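Local coordinates for protein pectate lyase (Pectobacterium carotovorum, PDB 4U49) that probably cleaves polygalacturonate and methyl-esterified pectins by calcium-dependent elimination at internal linkages, leaving unsaturated oligosaccharides, at residues Asp22-Thr35 with Ser98-Ala110. Numbering follows the deposited sequence.
Sequences DDTMLMLLKKDNAT and SVLKSNAASTAPA
Leu28 lays its two methyls over the backbone from Ala105 to Thr107: CD1 reaches Ser106 O at 3.4 Å, and CD2 meets Ala105 CB at 3.8 Å and Thr107 CG2 beside it. With chi1 at 53°, CG sits between the backbone N and carbonyl carbon, and both branches face the 105-107 segment. Leu26 CD2 touches the same Ala105 methyl, and the side chain also rests on Trp39 of strand 34-41. At one end the aliphatic stem of Lys30 crosses Thr107, its ammonium continuing to Pro82 O; Thr107 OG1 bonds to Tyr86 N.

The polar grip comes from Asn103, whose amide pairs with both the N-H and the C=O of Leu26. OD1 accepts Leu26 N at 2.7 Å in an almost straight bond (175°), while ND2 donates to Leu26 O at 3.1 Å, nearly within its own amide plane. Two in-plane bonds thus fix the amide's rotation and occupy backbone groups on the edge of strand 24-31 that does not pair with strand 34-41; Asn103 N adds only a weak bond to Thr24 O. Ser102 OG donates to Asn103 O and accepts from Val90 N, tying this turn to strand 87-94.

Beyond it two waters bridge the segments: one accepts from the Thr24 hydroxyl OG1 and donates to Leu100 O, the other joins Thr24 N to Lys101 O. Leu100 CD2 covers Thr24 OG1 (3.4 Å), which also bonds to Thr41 OG1. Edge strands 24-31 and 99-106, running the same way in opposing three- and four-stranded antiparallel sheets, close one side of a beta sandwich with the topology of a fibronectin type III domain.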
# COMPACT_ATOMS: atom_id res chain seq x y z
N ASP A 22 10.69 -19.68 -11.84
CA ASP A 22 9.78 -18.66 -11.35
C ASP A 22 9.05 -19.11 -10.09
O ASP A 22 8.81 -20.30 -9.89
CB ASP A 22 8.76 -18.28 -12.42
CG ASP A 22 9.40 -17.79 -13.70
OD1 ASP A 22 8.74 -17.83 -14.75
OD2 ASP A 22 10.57 -17.36 -13.65
N ASP A 23 8.69 -18.15 -9.24
CA ASP A 23 7.90 -18.43 -8.06
C ASP A 23 6.93 -17.29 -7.77
O ASP A 23 7.22 -16.13 -8.04
CB ASP A 23 8.79 -18.67 -6.84
CG ASP A 23 9.59 -19.96 -6.94
OD1 ASP A 23 9.00 -21.05 -6.81
OD2 ASP A 23 10.83 -19.88 -7.13
N THR A 24 5.78 -17.64 -7.22
CA THR A 24 4.85 -16.66 -6.70
C THR A 24 4.71 -16.88 -5.20
O THR A 24 4.39 -17.99 -4.77
CB THR A 24 3.47 -16.75 -7.37
OG1 THR A 24 3.61 -16.49 -8.78
CG2 THR A 24 2.52 -15.72 -6.77
N MET A 25 4.98 -15.84 -4.42
CA MET A 25 4.85 -15.92 -2.97
C MET A 25 3.52 -15.33 -2.53
O MET A 25 3.29 -14.13 -2.67
CB MET A 25 6.00 -15.19 -2.28
CG MET A 25 5.81 -15.05 -0.78
SD MET A 25 6.13 -16.58 0.12
CE MET A 25 5.58 -16.13 1.77
N LEU A 26 2.66 -16.19 -1.98
CA LEU A 26 1.35 -15.77 -1.50
C LEU A 26 1.33 -15.67 0.02
O LEU A 26 1.76 -16.59 0.72
CB LEU A 26 0.27 -16.75 -1.98
CG LEU A 26 -1.16 -16.54 -1.49
CD1 LEU A 26 -1.71 -15.21 -1.98
CD2 LEU A 26 -2.05 -17.69 -1.93
N MET A 27 0.82 -14.55 0.53
CA MET A 27 0.61 -14.35 1.96
C MET A 27 -0.84 -13.94 2.20
O MET A 27 -1.52 -13.49 1.27
CB MET A 27 1.54 -13.26 2.50
CG MET A 27 3.00 -13.46 2.16
SD MET A 27 4.04 -12.26 3.01
CE MET A 27 3.18 -10.73 2.64
N LEU A 28 -1.32 -14.09 3.43
CA LEU A 28 -2.69 -13.66 3.71
C LEU A 28 -2.84 -12.95 5.05
O LEU A 28 -1.99 -13.07 5.94
CB LEU A 28 -3.65 -14.85 3.64
CG LEU A 28 -3.39 -16.13 4.44
CD1 LEU A 28 -3.81 -15.98 5.90
CD2 LEU A 28 -4.13 -17.30 3.79
N LEU A 29 -3.93 -12.22 5.17
CA LEU A 29 -4.31 -11.58 6.42
C LEU A 29 -5.80 -11.82 6.65
O LEU A 29 -6.63 -11.30 5.90
CB LEU A 29 -4.00 -10.09 6.40
CG LEU A 29 -4.38 -9.30 7.65
CD1 LEU A 29 -3.54 -9.75 8.84
CD2 LEU A 29 -4.24 -7.80 7.42
N LYS A 30 -6.13 -12.62 7.66
CA LYS A 30 -7.52 -12.81 8.04
C LYS A 30 -7.85 -11.81 9.15
O LYS A 30 -7.41 -11.96 10.29
CB LYS A 30 -7.77 -14.25 8.50
CG LYS A 30 -9.23 -14.58 8.75
CD LYS A 30 -9.43 -16.07 8.99
CE LYS A 30 -10.86 -16.36 9.42
NZ LYS A 30 -11.12 -17.82 9.55
N LYS A 31 -8.61 -10.79 8.79
CA LYS A 31 -8.79 -9.62 9.63
C LYS A 31 -9.97 -8.79 9.16
O LYS A 31 -10.30 -8.80 7.97
CB LYS A 31 -7.51 -8.77 9.62
CG LYS A 31 -7.49 -7.61 10.61
CD LYS A 31 -7.18 -8.08 12.01
CE LYS A 31 -6.11 -7.22 12.65
NZ LYS A 31 -4.84 -7.26 11.87
N ASP A 32 -10.62 -8.09 10.08
CA ASP A 32 -11.73 -7.19 9.77
C ASP A 32 -12.86 -7.89 9.01
O ASP A 32 -13.41 -7.34 8.06
CB ASP A 32 -11.22 -5.98 8.97
CG ASP A 32 -10.12 -5.22 9.69
OD1 ASP A 32 -9.08 -4.94 9.06
OD2 ASP A 32 -10.30 -4.90 10.89
N ASN A 33 -13.18 -9.12 9.43
CA ASN A 33 -14.25 -9.91 8.84
C ASN A 33 -14.05 -10.18 7.35
O ASN A 33 -15.00 -10.15 6.57
CB ASN A 33 -15.61 -9.23 9.06
CG ASN A 33 -15.84 -8.87 10.52
OD1 ASN A 33 -16.15 -7.73 10.84
ND2 ASN A 33 -15.69 -9.85 11.40
N ALA A 34 -12.81 -10.46 6.98
CA ALA A 34 -12.46 -10.76 5.60
C ALA A 34 -11.13 -11.50 5.56
O ALA A 34 -10.40 -11.50 6.54
CB ALA A 34 -12.39 -9.48 4.77
N THR A 35 -10.83 -12.13 4.43
CA THR A 35 -9.51 -12.71 4.23
C THR A 35 -8.84 -12.05 3.02
O THR A 35 -9.34 -12.14 1.90
CB THR A 35 -9.57 -14.24 4.04
OG1 THR A 35 -10.03 -14.85 5.25
CG2 THR A 35 -8.18 -14.78 3.71
N SER A 98 2.16 -20.86 -20.04
CA SER A 98 2.62 -21.54 -18.83
C SER A 98 1.83 -21.07 -17.62
O SER A 98 1.55 -19.88 -17.47
CB SER A 98 4.11 -21.31 -18.61
OG SER A 98 4.38 -19.93 -18.38
N VAL A 99 1.46 -22.01 -16.76
CA VAL A 99 0.72 -21.68 -15.55
C VAL A 99 1.59 -21.93 -14.33
O VAL A 99 2.09 -23.03 -14.12
CB VAL A 99 -0.58 -22.50 -15.42
CG1 VAL A 99 -1.36 -22.07 -14.18
CG2 VAL A 99 -1.44 -22.33 -16.67
N LEU A 100 1.78 -20.88 -13.53
CA LEU A 100 2.61 -20.96 -12.34
C LEU A 100 1.75 -20.90 -11.09
O LEU A 100 1.01 -19.95 -10.88
CB LEU A 100 3.64 -19.83 -12.33
CG LEU A 100 4.46 -19.61 -11.06
CD1 LEU A 100 5.39 -20.79 -10.80
CD2 LEU A 100 5.24 -18.31 -11.14
N LYS A 101 1.86 -21.93 -10.25
CA LYS A 101 1.11 -21.99 -9.00
C LYS A 101 1.93 -21.42 -7.85
O LYS A 101 3.12 -21.70 -7.72
CB LYS A 101 0.69 -23.43 -8.69
CG LYS A 101 -0.11 -24.09 -9.81
CD LYS A 101 -0.49 -25.52 -9.44
CE LYS A 101 0.74 -26.39 -9.26
NZ LYS A 101 0.38 -27.78 -8.89
N SER A 102 1.28 -20.63 -7.01
CA SER A 102 1.93 -20.10 -5.82
C SER A 102 2.09 -21.19 -4.76
O SER A 102 1.61 -22.30 -4.93
CB SER A 102 1.12 -18.95 -5.23
OG SER A 102 -0.07 -19.45 -4.64
N ASN A 103 2.77 -20.84 -3.67
CA ASN A 103 2.72 -21.66 -2.47
C ASN A 103 1.29 -21.70 -1.95
O ASN A 103 0.50 -20.79 -2.22
CB ASN A 103 3.65 -21.09 -1.40
CG ASN A 103 3.30 -19.66 -1.03
OD1 ASN A 103 3.48 -18.75 -1.84
ND2 ASN A 103 2.82 -19.45 0.19
N ALA A 104 0.96 -22.75 -1.21
CA ALA A 104 -0.29 -22.78 -0.48
C ALA A 104 -0.16 -21.85 0.73
O ALA A 104 0.84 -21.87 1.43
CB ALA A 104 -0.63 -24.19 -0.03
N ALA A 105 -1.17 -21.01 0.94
CA ALA A 105 -1.19 -20.12 2.09
C ALA A 105 -2.36 -20.49 2.99
O ALA A 105 -3.48 -20.65 2.52
CB ALA A 105 -1.30 -18.66 1.64
N SER A 106 -2.08 -20.63 4.28
CA SER A 106 -3.09 -21.04 5.25
C SER A 106 -3.50 -19.91 6.17
O SER A 106 -2.66 -19.10 6.59
CB SER A 106 -2.59 -22.23 6.08
OG SER A 106 -3.53 -22.58 7.08
N THR A 107 -4.78 -19.84 6.50
CA THR A 107 -5.29 -18.88 7.47
C THR A 107 -4.92 -19.30 8.88
O THR A 107 -4.92 -18.50 9.81
CB THR A 107 -6.81 -18.72 7.37
OG1 THR A 107 -7.44 -19.97 7.65
CG2 THR A 107 -7.22 -18.26 5.98
N ALA A 108 -4.60 -20.58 9.03
CA ALA A 108 -4.14 -21.13 10.30
C ALA A 108 -2.62 -21.22 10.29
O ALA A 108 -2.00 -21.33 9.23
CB ALA A 108 -4.77 -22.50 10.55
N PRO A 109 -2.00 -21.18 11.48
CA PRO A 109 -0.53 -21.26 11.53
C PRO A 109 -0.01 -22.64 11.16
O PRO A 109 -0.78 -23.60 11.10
CB PRO A 109 -0.21 -20.92 12.99
CG PRO A 109 -1.44 -21.29 13.73
CD PRO A 109 -2.58 -20.98 12.82
N ALA A 110 1.30 -22.74 10.93
CA ALA A 110 1.92 -24.00 10.54
C ALA A 110 2.04 -24.95 11.73
O ALA A 110 2.36 -24.53 12.84
CB ALA A 110 3.29 -23.74 9.94
O HOH W 1 1.16 -17.85 -9.34
O HOH W 2 5.48 -20.56 -6.86